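Local coordinates for bacterial regulatory proteins, tetR family (PDB 3AQT), which probably binds DNA as a TetR-family transcriptional repressor, RolR, and takes up resorcinol as its inducer in an all-helical ligand-binding domain, at residues V97-F102 with W140-F144; A150-M155 with F188-I192. All coordinates share one frame; numbering follows the deposited sequence.

Contact 1 (V97-F102 with W140-F144); sequences VAEDAF and WGGFF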
loop_
_atom_site.group_PDB
_atom_site.type_symbol
_atom_site.label_atom_id
_atom_site.label_comp_id
_atom_site.label_asym_id
_atom_site.label_seq_id
_atom_site.Cartn_x
_atom_site.Cartn_y
_atom_site.Cartn_z
ATOM N N VAL B 97 -8.069 -17.954 2.271
ATOM C CA VAL B 97 -7.322 -18.550 1.173
ATOM C C VAL B 97 -5.964 -17.855 1.029
ATOM O O VAL B 97 -4.946 -18.507 0.790
ATOM C CB VAL B 97 -8.125 -18.449 -0.159
ATOM C CG1 VAL B 97 -7.259 -18.838 -1.350
ATOM C CG2 VAL B 97 -9.334 -19.366 -0.087
ATOM N N ALA B 98 -5.952 -16.531 1.173
ATOM C CA ALA B 98 -4.709 -15.764 1.078
ATOM C C ALA B 98 -3.787 -16.116 2.251
ATOM O O ALA B 98 -2.578 -16.247 2.077
ATOM C CB ALA B 98 -5.006 -14.262 1.073
ATOM N N GLU B 99 -4.357 -16.269 3.445
ATOM C CA GLU B 99 -3.546 -16.628 4.608
ATOM C C GLU B 99 -2.859 -17.959 4.338
ATOM O O GLU B 99 -1.669 -18.130 4.620
ATOM C CB GLU B 99 -4.399 -16.749 5.876
ATOM C CG GLU B 99 -4.691 -15.425 6.570
ATOM C CD GLU B 99 -5.180 -15.603 8.006
ATOM O OE1 GLU B 99 -5.206 -16.749 8.507
ATOM O OE2 GLU B 99 -5.533 -14.589 8.646
ATOM N N ASP B 100 -3.616 -18.899 3.785
ATOM C CA ASP B 100 -3.089 -20.211 3.478
ATOM C C ASP B 100 -1.918 -20.087 2.505
ATOM O O ASP B 100 -0.882 -20.721 2.685
ATOM C CB ASP B 100 -4.198 -21.086 2.884
ATOM C CG ASP B 100 -3.714 -22.479 2.518
ATOM O OD1 ASP B 100 -3.446 -23.283 3.440
ATOM O OD2 ASP B 100 -3.597 -22.766 1.307
ATOM N N ALA B 101 -2.073 -19.259 1.480
ATOM C CA ALA B 101 -1.005 -19.078 0.499
ATOM C C ALA B 101 0.245 -18.404 1.086
ATOM O O ALA B 101 1.368 -18.864 0.875
ATOM C CB ALA B 101 -1.517 -18.271 -0.692
ATOM N N PHE B 102 0.051 -17.315 1.823
ATOM C CA PHE B 102 1.182 -16.603 2.402
ATOM C C PHE B 102 1.891 -17.407 3.486
ATOM O O PHE B 102 3.120 -17.383 3.577
ATOM C CB PHE B 102 0.734 -15.257 2.972
ATOM C CG PHE B 102 0.125 -14.339 1.955
ATOM C CD1 PHE B 102 0.606 -14.308 0.651
ATOM C CD2 PHE B 102 -0.915 -13.486 2.310
ATOM C CE1 PHE B 102 0.061 -13.442 -0.288
ATOM C CE2 PHE B 102 -1.472 -12.612 1.381
ATOM C CZ PHE B 102 -0.982 -12.589 0.075
ATOM N N TRP B 140 -1.950 -15.820 -6.670
ATOM C CA TRP B 140 -1.217 -14.762 -5.971
ATOM C C TRP B 140 -1.463 -13.411 -6.618
ATOM O O TRP B 140 -1.820 -12.444 -5.944
ATOM C CB TRP B 140 0.285 -15.045 -5.974
ATOM C CG TRP B 140 0.730 -15.931 -4.859
ATOM C CD1 TRP B 140 0.338 -17.217 -4.626
ATOM C CD2 TRP B 140 1.625 -15.584 -3.800
ATOM N NE1 TRP B 140 0.931 -17.690 -3.484
ATOM C CE2 TRP B 140 1.726 -16.708 -2.955
ATOM C CE3 TRP B 140 2.352 -14.428 -3.482
ATOM C CZ2 TRP B 140 2.522 -16.716 -1.808
ATOM C CZ3 TRP B 140 3.143 -14.431 -2.341
ATOM C CH2 TRP B 140 3.222 -15.572 -1.516
ATOM N N GLY B 141 -1.260 -13.347 -7.929
ATOM C CA GLY B 141 -1.483 -12.104 -8.635
ATOM C C GLY B 141 -2.870 -11.590 -8.325
ATOM O O GLY B 141 -3.092 -10.387 -8.221
ATOM N N GLY B 142 -3.811 -12.512 -8.171
ATOM C CA GLY B 142 -5.172 -12.128 -7.864
ATOM C C GLY B 142 -5.290 -11.513 -6.484
ATOM O O GLY B 142 -6.109 -10.624 -6.273
ATOM N N PHE B 143 -4.480 -11.982 -5.540
ATOM C CA PHE B 143 -4.524 -11.446 -4.183
ATOM C C PHE B 143 -4.092 -9.981 -4.156
ATOM O O PHE B 143 -4.761 -9.132 -3.570
ATOM C CB PHE B 143 -3.600 -12.241 -3.244
ATOM C CG PHE B 143 -3.966 -13.697 -3.097
ATOM C CD1 PHE B 143 -5.272 -14.077 -2.803
ATOM C CD2 PHE B 143 -2.996 -14.689 -3.237
ATOM C CE1 PHE B 143 -5.609 -15.422 -2.651
ATOM C CE2 PHE B 143 -3.321 -16.043 -3.088
ATOM C CZ PHE B 143 -4.633 -16.407 -2.794
ATOM N N PHE B 144 -2.967 -9.691 -4.800
ATOM C CA PHE B 144 -2.425 -8.339 -4.821
ATOM C C PHE B 144 -3.207 -7.296 -5.605
ATOM O O PHE B 144 -2.990 -6.102 -5.421
ATOM C CB PHE B 144 -0.978 -8.378 -5.309
ATOM C CG PHE B 144 -0.029 -8.963 -4.308
ATOM C CD1 PHE B 144 0.484 -8.183 -3.283
ATOM C CD2 PHE B 144 0.308 -10.303 -4.356
ATOM C CE1 PHE B 144 1.320 -8.730 -2.320
ATOM C CE2 PHE B 144 1.143 -10.861 -3.396
ATOM C CZ PHE B 144 1.648 -10.069 -2.376
HETATM O O HOH W 1 1.508 -20.570 -1.725
#

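Contact 2 (A150-M155 with F188-I192); sequences AHPVLM and FGSLI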
loop_
_atom_site.group_PDB
_atom_site.type_symbol
_atom_site.label_atom_id
_atom_site.label_comp_id
_atom_site.label_asym_id
_atom_site.label_seq_id
_atom_site.Cartn_x
_atom_site.Cartn_y
_atom_site.Cartn_z
ATOM N N ALA B 150 -5.188 -7.123 1.260
ATOM C CA ALA B 150 -3.922 -7.834 1.100
ATOM C C ALA B 150 -2.945 -7.422 2.198
ATOM O O ALA B 150 -2.315 -8.263 2.831
ATOM C CB ALA B 150 -3.316 -7.544 -0.263
ATOM N N HIS B 151 -2.841 -6.122 2.433
ATOM C CA HIS B 151 -1.929 -5.616 3.443
ATOM C C HIS B 151 -2.174 -6.212 4.825
ATOM O O HIS B 151 -1.251 -6.717 5.456
ATOM C CB HIS B 151 -2.010 -4.093 3.520
ATOM C CG HIS B 151 -0.955 -3.486 4.389
ATOM N ND1 HIS B 151 0.356 -3.347 3.981
ATOM C CD2 HIS B 151 -1.000 -3.035 5.666
ATOM C CE1 HIS B 151 1.071 -2.840 4.969
ATOM N NE2 HIS B 151 0.272 -2.642 6.002
ATOM N N PRO B 152 -3.420 -6.152 5.323
ATOM C CA PRO B 152 -3.709 -6.712 6.652
ATOM C C PRO B 152 -3.382 -8.207 6.753
ATOM O O PRO B 152 -2.910 -8.674 7.790
ATOM C CB PRO B 152 -5.208 -6.440 6.829
ATOM C CG PRO B 152 -5.455 -5.242 5.976
ATOM C CD PRO B 152 -4.617 -5.508 4.751
ATOM N N VAL B 153 -3.651 -8.955 5.685
ATOM C CA VAL B 153 -3.370 -10.389 5.670
ATOM C C VAL B 153 -1.862 -10.610 5.708
ATOM O O VAL B 153 -1.360 -11.396 6.503
ATOM C CB VAL B 153 -3.954 -11.077 4.409
ATOM C CG1 VAL B 153 -3.555 -12.549 4.392
ATOM C CG2 VAL B 153 -5.475 -10.952 4.391
ATOM N N LEU B 154 -1.140 -9.908 4.846
ATOM C CA LEU B 154 0.307 -10.023 4.819
ATOM C C LEU B 154 0.882 -9.719 6.200
ATOM O O LEU B 154 1.799 -10.397 6.661
ATOM C CB LEU B 154 0.898 -9.071 3.776
ATOM C CG LEU B 154 0.713 -9.524 2.330
ATOM C CD1 LEU B 154 1.077 -8.405 1.376
ATOM C CD2 LEU B 154 1.566 -10.752 2.077
HETATM N N MSE B 155 0.318 -8.721 6.873
HETATM C CA MSE B 155 0.785 -8.335 8.200
HETATM C C MSE B 155 0.516 -9.362 9.285
HETATM O O MSE B 155 1.277 -9.467 10.243
HETATM C CB MSE B 155 0.183 -6.983 8.596
HETATM C CG MSE B 155 0.748 -5.811 7.797
HETATM SE SE MSE B 155 2.567 -5.284 8.298
HETATM C CE MSE B 155 3.491 -6.896 7.872
ATOM N N PHE B 188 5.669 -4.102 3.385
ATOM C CA PHE B 188 4.550 -4.735 2.715
ATOM C C PHE B 188 3.692 -3.763 1.895
ATOM O O PHE B 188 3.092 -4.150 0.885
ATOM C CB PHE B 188 3.737 -5.521 3.739
ATOM C CG PHE B 188 4.428 -6.777 4.174
ATOM C CD1 PHE B 188 4.537 -7.853 3.303
ATOM C CD2 PHE B 188 5.056 -6.854 5.408
ATOM C CE1 PHE B 188 5.265 -8.982 3.653
ATOM C CE2 PHE B 188 5.789 -7.979 5.773
ATOM C CZ PHE B 188 5.895 -9.048 4.891
ATOM N N GLY B 189 3.648 -2.502 2.313
ATOM C CA GLY B 189 2.906 -1.519 1.553
ATOM C C GLY B 189 3.609 -1.365 0.215
ATOM O O GLY B 189 2.967 -1.297 -0.835
ATOM N N SER B 190 4.941 -1.332 0.258
ATOM C CA SER B 190 5.766 -1.206 -0.949
ATOM C C SER B 190 5.685 -2.452 -1.815
ATOM O O SER B 190 5.657 -2.364 -3.044
ATOM C CB SER B 190 7.231 -0.988 -0.582
ATOM O OG SER B 190 7.415 0.256 0.065
ATOM N N LEU B 191 5.667 -3.615 -1.170
ATOM C CA LEU B 191 5.600 -4.878 -1.894
ATOM C C LEU B 191 4.356 -4.899 -2.768
ATOM O O LEU B 191 4.431 -5.175 -3.967
ATOM C CB LEU B 191 5.568 -6.053 -0.913
ATOM C CG LEU B 191 5.461 -7.458 -1.519
ATOM C CD1 LEU B 191 6.769 -7.842 -2.195
ATOM C CD2 LEU B 191 5.133 -8.455 -0.417
ATOM N N ILE B 192 3.212 -4.594 -2.162
ATOM C CA ILE B 192 1.947 -4.583 -2.882
ATOM C C ILE B 192 2.008 -3.659 -4.103
ATOM O O ILE B 192 1.671 -4.068 -5.219
ATOM C CB ILE B 192 0.790 -4.152 -1.944
ATOM C CG1 ILE B 192 0.604 -5.214 -0.856
ATOM C CG2 ILE B 192 -0.490 -3.945 -2.750
ATOM C CD1 ILE B 192 -0.267 -4.782 0.321
#

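Contact 1 (V97-F102 with W140-F144)
Phe143 lays one face of its ring against the backbone of helix 90-111, where CA of Ala98 stands 4.1 Å from the ring centroid, 22° off the normal, in a CH-pi contact. The ring is a knob set in the hole formed by Val97, Ala98, Ala101 and Phe102. Val97 CG1 meets it at the rim, 3.9 Å from Phe143 CZ, because a chi1 of 170° sets that methyl anti to the backbone N. The methyl of Ala101 comes obliquely to the same ring, CB 3.7 Å from Phe143 CE2, and also touches the indole of Trp140. Phe102 turns the edge of its ring to a face of the Trp140 six-membered ring, a T-shaped pair with planes at 82° in which Phe102 CD1 is 3.6 Å from Trp140 CH2. Phe143 is inclined to the Phe102 ring, completing a three-ring cluster, and Phe144 adds a lighter touch, its CE2 4.2 Å from Phe102 CE1. One water links the two segments: its oxygen lies at the indole edge, in the ring plane, accepting a weak bond from Trp140 NE1, and it donates to Ala101 O at 3.1 Å. With no direct hydrogen bond between the segments, helix 138-146 is held on the helix that follows the predicted helix-turn-helix by aromatic and methyl packing, and the bridging water supplies a partner for the indole N-H.

Contact 2 (A150-M155 with F188-I192)
A chi1 of -171° swings the His151 imidazole anti to its backbone N and carries its edge to the backbone of helix 180-199, whereas chi1 of -73° at Phe188 points that ring toward helix 150-157, with Leu154 at CD1. His151 CE1 lies 3.7 Å from Gly189 N, with the peptide near the imidazole plane; this is packing, and NE2 is hydrogen-bonded to Thr185 OG1 instead. Selenomethionine Met155, bent at chi2 and chi3, rests CG over one face of the same imidazole and brings SE obliquely to the Phe188 ring in a Met-aromatic contact, though the exact position of the end of this chain is doubtful. Leu154 bridges Phe188 and Ile192: its CB is 3.9 Å from Phe188 CD1, and its CD1 is 3.9 Å from Ile192 CG1 as the two chains run past each other in opposite directions. Ile192 CD1 then ends on the first turn of helix 150-157, 3.6 Å from His151 N. Phe188 also touches the bound resorcinol, so Leu154, which backs Phe188, probably belongs to the second shell of the pocket. The contact is thus apolar across the helices, with the imidazole tied to Thr185 of the helix it packs against.

How the contacts relate
Both contacts are buried near the centre of the chain and meet through helix 150-157, which follows helix 138-146 directly. Phe102 and Phe144 of contact 1 pack on Leu154 of contact 2, with Phe102 CE2 3.6 Å from Leu154 CD2, so one apolar core runs from helix 90-111 to helix 180-199. Contact 1 is dominated by aromatic rings and involves the helix that follows the predicted helix-turn-helix; no other subunit touches its segments. Contact 2 combines aliphatic chains, one phenyl ring, a selenomethionine and an imidazole, borders resorcinol through Phe188, and reaches the dimer partner, where His151 packs on Ala193 of the second subunit.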